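Local coordinates for protein acetylxylan esterase / glucomannan deacetylase (Cellvibrio japonicus, PDB 2WAA) that removes acetyl groups from acetylated xylan and glucomannan during the breakdown of plant cell walls, at residues R191-K196 with G234-S239; R133-L138 with L228-I233. All blocks are in the same frame, centred on the assembly; numbering follows the deposited sequence. Where two conformers were deposited one is given.

Contact 1: R191-K196 with G234-S239; sequences RSWNGK and GTNDFS. With ACT (acetate ion), chain C.
Arg-191 and Asp-237 carry the polar half of this contact without forming a salt bridge: each of their three hydrogen bonds pairs a side chain with the other residue's backbone. The backbone N of Arg-191 gives its hydrogen to Asp-237 OD1 at 2.9 Å, meeting that oxygen nearly along its C-O axis. The guanidinium does not reach the carboxylate but goes to the backbone: NE (2.8 Å) and NH2 (2.9 Å) converge on the carbonyl O of Asp-237. These two in-plane bonds fix the rotation of the guanidinium, which meets the helical turn 235-238 by its edge. CG of Arg-191 sits between its own N and carbonyl carbon (chi1 65°), and the extended chain from there carries NE to the carbonyl. Asp-237 OD1 and OD2 also hold Ile-190 N and Leu-189 N, respectively, just upstream, and OD2 bonds Tyr-248 OH of helix 245-262.

Van der Waals contact takes over at Trp-193. Its CB, rather than its indole, rests 3.5 Å from Asn-236 OD1, its CA-H points to Asn-236 O, and its carbonyl O meets Ser-239 CB at 3.6 Å. The ring itself leads away from the helical turn.

Asn-236 reaches a bound acetate, probably from the crystallisation liquor, that occupies the site. Its ND2 donates to acetate OXT at 2.9 Å in an almost straight bond (169°), and also to Arg-187 O; two acceptors thereby fix which way the amide is turned. Gly-186 N, Ser-141 N and His-316 NE2 hold the same acetate, and Trp-193 pairs by backbone with Gly-186. With Gly-186 and Asn-236 as inferred transition-state stabilisers beside the probable nucleophile Ser-141, the contact supplies one wall of what is probably the oxyanion hole of an SGNH (GDSL-like) hydrolase.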
loop_
_atom_site.group_PDB
_atom_site.type_symbol
_atom_site.label_atom_id
_atom_site.label_comp_id
_atom_site.label_asym_id
_atom_site.label_seq_id
_atom_site.Cartn_x
_atom_site.Cartn_y
_atom_site.Cartn_z
ATOM N N ARG A 191 -5.319 -11.834 15.536
ATOM C CA ARG A 191 -4.334 -12.930 15.468
ATOM C C ARG A 191 -3.899 -13.181 14.049
ATOM O O ARG A 191 -4.605 -12.812 13.079
ATOM C CB ARG A 191 -4.916 -14.235 16.046
ATOM C CG ARG A 191 -6.071 -14.767 15.222
ATOM C CD ARG A 191 -6.795 -15.937 15.997
ATOM N NE ARG A 191 -7.967 -16.466 15.280
ATOM C CZ ARG A 191 -8.731 -17.466 15.743
ATOM N NH1 ARG A 191 -8.409 -18.059 16.913
ATOM N NH2 ARG A 191 -9.788 -17.898 15.044
ATOM N N SER A 192 -2.723 -13.780 13.909
ATOM C CA SER A 192 -2.210 -14.166 12.618
ATOM C C SER A 192 -2.814 -15.488 12.126
ATOM O O SER A 192 -3.504 -16.182 12.895
ATOM C CB SER A 192 -0.693 -14.241 12.710
ATOM O OG SER A 192 -0.180 -12.983 13.161
ATOM N N TRP A 193 -2.605 -15.806 10.846
ATOM C CA TRP A 193 -3.206 -16.994 10.206
ATOM C C TRP A 193 -2.896 -18.282 10.984
ATOM O O TRP A 193 -3.700 -19.230 10.985
ATOM C CB TRP A 193 -2.705 -17.124 8.775
ATOM C CG TRP A 193 -1.261 -17.466 8.684
ATOM C CD1 TRP A 193 -0.193 -16.620 8.713
ATOM C CD2 TRP A 193 -0.732 -18.799 8.615
ATOM N NE1 TRP A 193 1.006 -17.365 8.619
ATOM C CE2 TRP A 193 0.678 -18.699 8.559
ATOM C CE3 TRP A 193 -1.330 -20.067 8.575
ATOM C CZ2 TRP A 193 1.503 -19.831 8.472
ATOM C CZ3 TRP A 193 -0.497 -21.201 8.496
ATOM C CH2 TRP A 193 0.892 -21.071 8.442
ATOM N N ASN A 194 -1.740 -18.291 11.631
ATOM C CA ASN A 194 -1.235 -19.476 12.327
ATOM C C ASN A 194 -1.713 -19.539 13.766
ATOM O O ASN A 194 -1.275 -20.429 14.509
ATOM C CB ASN A 194 0.318 -19.534 12.279
ATOM C CG ASN A 194 0.949 -18.269 12.873
ATOM O OD1 ASN A 194 0.278 -17.542 13.596
ATOM N ND2 ASN A 194 2.230 -17.999 12.571
ATOM N N GLY A 195 -2.579 -18.608 14.167
ATOM C CA GLY A 195 -3.198 -18.612 15.472
ATOM C C GLY A 195 -2.487 -17.742 16.506
ATOM O O GLY A 195 -3.037 -17.479 17.576
ATOM N N LYS A 196 -1.260 -17.315 16.183
ATOM C CA LYS A 196 -0.456 -16.505 17.098
ATOM C C LYS A 196 -1.158 -15.199 17.395
ATOM O O LYS A 196 -1.667 -14.555 16.469
ATOM C CB LYS A 196 0.914 -16.220 16.467
ATOM C CG LYS A 196 1.944 -17.301 16.751
ATOM C CD LYS A 196 3.388 -16.753 16.603
ATOM C CE LYS A 196 3.449 -15.328 17.190
ATOM N NZ LYS A 196 4.813 -14.766 17.465
ATOM N N GLY A 234 -9.230 -9.265 8.269
ATOM C CA GLY A 234 -10.077 -10.356 8.715
ATOM C C GLY A 234 -9.725 -11.761 8.240
ATOM O O GLY A 234 -9.886 -12.699 9.018
ATOM N N THR A 235 -9.276 -11.932 6.987
ATOM C CA THR A 235 -8.985 -13.273 6.471
ATOM C C THR A 235 -8.166 -14.075 7.497
ATOM O O THR A 235 -8.486 -15.229 7.797
ATOM C CB THR A 235 -8.165 -13.195 5.215
ATOM O OG1 THR A 235 -8.909 -12.418 4.260
ATOM C CG2 THR A 235 -7.916 -14.601 4.625
ATOM N N ASN A 236 -7.110 -13.485 8.025
ATOM C CA ASN A 236 -6.193 -14.304 8.842
ATOM C C ASN A 236 -6.761 -14.602 10.219
ATOM O O ASN A 236 -6.444 -15.641 10.821
ATOM C CB ASN A 236 -4.799 -13.641 8.878
ATOM C CG ASN A 236 -4.198 -13.559 7.485
ATOM O OD1 ASN A 236 -4.122 -14.586 6.781
ATOM N ND2 ASN A 236 -3.837 -12.320 7.027
ATOM N N ASP A 237 -7.585 -13.693 10.746
ATOM C CA ASP A 237 -8.265 -13.964 12.007
ATOM C C ASP A 237 -9.136 -15.210 11.920
ATOM O O ASP A 237 -9.374 -15.886 12.941
ATOM C CB ASP A 237 -9.164 -12.805 12.415
ATOM C CG ASP A 237 -8.372 -11.554 12.715
ATOM O OD1 ASP A 237 -7.568 -11.593 13.684
ATOM O OD2 ASP A 237 -8.534 -10.559 11.963
ATOM N N PHE A 238 -9.698 -15.449 10.723
ATOM C CA PHE A 238 -10.628 -16.594 10.495
ATOM C C PHE A 238 -9.938 -17.862 9.992
ATOM O O PHE A 238 -10.579 -18.918 9.849
ATOM C CB PHE A 238 -11.766 -16.173 9.518
ATOM C CG PHE A 238 -12.768 -15.264 10.163
ATOM C CD1 PHE A 238 -12.370 -14.015 10.622
ATOM C CD2 PHE A 238 -14.072 -15.659 10.385
ATOM C CE1 PHE A 238 -13.268 -13.160 11.256
ATOM C CE2 PHE A 238 -14.983 -14.833 11.013
ATOM C CZ PHE A 238 -14.599 -13.574 11.469
ATOM N N SER A 239 -8.635 -17.777 9.741
ATOM C CA SER A 239 -7.909 -18.941 9.219
ATOM C C SER A 239 -7.900 -20.118 10.176
ATOM O O SER A 239 -8.149 -21.252 9.759
ATOM C CB SER A 239 -6.491 -18.562 8.811
ATOM O OG SER A 239 -6.587 -17.673 7.737
HETATM C C ACT C . -3.103 -13.124 3.830
HETATM O O ACT C . -2.326 -14.084 3.490
HETATM O OXT ACT C . -2.557 -12.184 4.453
HETATM C CH3 ACT C . -4.574 -13.086 3.516
#

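Contact 2: R133-L138 with L228-I233; sequences RKILVL and LIISAI
Leu-138, Leu-228 and Ile-230 have more surface buried here than any other residue of the two strands, which run parallel with their axes 14° apart. Leu-138 is bonded through both its backbone N and its O: N donates to Ile-230 O (2.8 Å), O accepts from Ala-232 N (2.9 Å), and the two bonds straddle Ser-231, its bridge partner. Its CD1 reaches back diagonally to Ile-229 CG2 at 3.8 Å, on the face that also carries Leu-136 and faces away from Leu-228.

Leu-228 N donates to Lys-134 O at 3.2 Å, and its O accepts from Leu-136 N at 2.9 Å. Its side chain lies alongside that of Ile-135, the two pointing the same way, with CD2 4.0 Å from Ile-135 CG1. Ile-230, on that same face, has CG1 beside its backbone N (chi1 -61°) and turns CD1 onto Ile-135 CG2. Beyond them Leu-333 of helix 319-337 packs on both Leu-228 and Ile-230.

Backbone bonds join the strands, and mostly aliphatic side chains on both faces supply the apolar surface on which helices pack; Ser-231, bonded to Tyr-252, is the polar exception.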
loop_
_atom_site.group_PDB
_atom_site.type_symbol
_atom_site.label_atom_id
_atom_site.label_comp_id
_atom_site.label_asym_id
_atom_site.label_seq_id
_atom_site.Cartn_x
_atom_site.Cartn_y
_atom_site.Cartn_z
ATOM N N ARG A 133 -8.050 14.216 -3.224
ATOM C CA ARG A 133 -8.708 13.144 -2.461
ATOM C C ARG A 133 -7.660 12.161 -1.952
ATOM O O ARG A 133 -6.685 11.900 -2.648
ATOM C CB ARG A 133 -9.655 12.378 -3.370
ATOM C CG ARG A 133 -10.957 13.134 -3.692
ATOM C CD ARG A 133 -11.714 12.326 -4.693
ATOM N NE ARG A 133 -12.943 13.039 -5.047
ATOM C CZ ARG A 133 -13.714 12.702 -6.078
ATOM N NH1 ARG A 133 -13.406 11.660 -6.845
ATOM N NH2 ARG A 133 -14.806 13.420 -6.331
ATOM N N LYS A 134 -7.838 11.655 -0.736
ATOM C CA LYS A 134 -6.859 10.772 -0.091
ATOM C C LYS A 134 -7.589 9.549 0.479
ATOM O O LYS A 134 -8.569 9.715 1.202
ATOM C CB LYS A 134 -6.220 11.513 1.065
ATOM C CG LYS A 134 -5.196 12.546 0.544
ATOM C CD LYS A 134 -4.692 13.437 1.688
ATOM C CE LYS A 134 -3.902 14.606 1.118
ATOM N NZ LYS A 134 -4.829 15.578 0.324
ATOM N N ILE A 135 -7.094 8.351 0.157
ATOM C CA ILE A 135 -7.631 7.123 0.709
ATOM C C ILE A 135 -6.495 6.410 1.479
ATOM O O ILE A 135 -5.337 6.453 1.080
ATOM C CB ILE A 135 -8.085 6.224 -0.418
ATOM C CG1 ILE A 135 -9.233 6.890 -1.209
ATOM C CG2 ILE A 135 -8.538 4.847 0.104
ATOM C CD1 ILE A 135 -9.429 6.227 -2.575
ATOM N N LEU A 136 -6.883 5.734 2.543
ATOM C CA LEU A 136 -6.025 4.837 3.310
ATOM C C LEU A 136 -6.716 3.460 3.250
ATOM O O LEU A 136 -7.858 3.344 3.647
ATOM C CB LEU A 136 -5.976 5.318 4.772
ATOM C CG LEU A 136 -5.335 4.289 5.738
ATOM C CD1 LEU A 136 -3.870 3.979 5.391
ATOM C CD2 LEU A 136 -5.410 4.925 7.142
ATOM N N VAL A 137 -5.997 2.416 2.842
ATOM C CA VAL A 137 -6.552 1.052 2.830
ATOM C C VAL A 137 -5.759 0.224 3.855
ATOM O O VAL A 137 -4.535 0.133 3.769
ATOM C CB VAL A 137 -6.416 0.386 1.472
ATOM C CG1 VAL A 137 -7.192 -0.961 1.438
ATOM C CG2 VAL A 137 -6.955 1.314 0.351
ATOM N N LEU A 138 -6.482 -0.398 4.776
ATOM C CA LEU A 138 -5.860 -1.202 5.862
ATOM C C LEU A 138 -6.200 -2.675 5.604
ATOM O O LEU A 138 -7.360 -3.018 5.299
ATOM C CB LEU A 138 -6.463 -0.833 7.217
ATOM C CG LEU A 138 -6.372 0.647 7.575
ATOM C CD1 LEU A 138 -7.126 1.001 8.866
ATOM C CD2 LEU A 138 -4.932 1.080 7.651
ATOM N N LEU A 228 -11.029 9.034 3.098
ATOM C CA LEU A 228 -11.681 7.714 3.180
ATOM C C LEU A 228 -10.686 6.672 3.681
ATOM O O LEU A 228 -9.549 6.590 3.185
ATOM C CB LEU A 228 -12.158 7.303 1.809
ATOM C CG LEU A 228 -12.465 5.824 1.553
ATOM C CD1 LEU A 228 -13.682 5.407 2.314
ATOM C CD2 LEU A 228 -12.734 5.568 0.060
ATOM N N ILE A 229 -11.124 5.879 4.664
ATOM C CA ILE A 229 -10.348 4.771 5.175
ATOM C C ILE A 229 -11.133 3.481 4.894
ATOM O O ILE A 229 -12.289 3.339 5.290
ATOM C CB ILE A 229 -10.086 4.884 6.681
ATOM C CG1 ILE A 229 -9.417 6.229 6.988
ATOM C CG2 ILE A 229 -9.281 3.637 7.174
ATOM C CD1 ILE A 229 -9.190 6.470 8.410
ATOM N N ILE A 230 -10.501 2.544 4.221
ATOM C CA ILE A 230 -11.151 1.242 4.000
ATOM C C ILE A 230 -10.473 0.258 4.899
ATOM O O ILE A 230 -9.252 0.133 4.826
ATOM C CB ILE A 230 -10.938 0.806 2.540
ATOM C CG1 ILE A 230 -11.598 1.870 1.636
ATOM C CG2 ILE A 230 -11.577 -0.617 2.270
ATOM C CD1 ILE A 230 -11.173 1.783 0.208
ATOM N N SER A 231 -11.236 -0.489 5.698
ATOM C CA SER A 231 -10.598 -1.548 6.477
ATOM C C SER A 231 -11.073 -2.894 5.934
ATOM O O SER A 231 -12.260 -3.189 6.012
ATOM C CB SER A 231 -11.010 -1.428 7.942
ATOM O OG SER A 231 -10.341 -2.450 8.671
ATOM N N ALA A 232 -10.149 -3.674 5.369
ATOM C CA ALA A 232 -10.416 -4.962 4.718
ATOM C C ALA A 232 -9.677 -6.083 5.477
ATOM O O ALA A 232 -9.274 -7.101 4.867
ATOM C CB ALA A 232 -9.919 -4.877 3.260
ATOM N N ILE A 233 -9.574 -5.960 6.804
ATOM C CA ILE A 233 -8.826 -6.953 7.600
ATOM C C ILE A 233 -9.778 -8.098 7.926
ATOM O O ILE A 233 -11.016 -7.929 7.860
ATOM C CB ILE A 233 -8.283 -6.299 8.902
ATOM C CG1 ILE A 233 -7.253 -7.180 9.582
ATOM C CG2 ILE A 233 -9.450 -5.944 9.863
ATOM C CD1 ILE A 233 -5.850 -7.154 8.821
#

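How the contacts relate
The two contacts are joined end to end at 233-234: the segment whose strand 228-231 is paired in contact 2 leads into the one that forms the helical turn 235-238 of contact 1. The centres of the two contacts are about 20 Å apart. Contact 2 belongs to the buried middle of the parallel sheet, where 133-139 and 228-231 are inner strands. Contact 1 sits beyond the C-terminal ends of those strands, where a loop following strand 177-183 meets the turn, and it is only partly buried, with Trp-193 exposed. The chemistry follows: a regular backbone ladder and aliphatic carbon inside, individual charged and amide groups, several of them buried, at the sheet's C-terminal end. The sheet thus bears the loops that build the acetate-binding site.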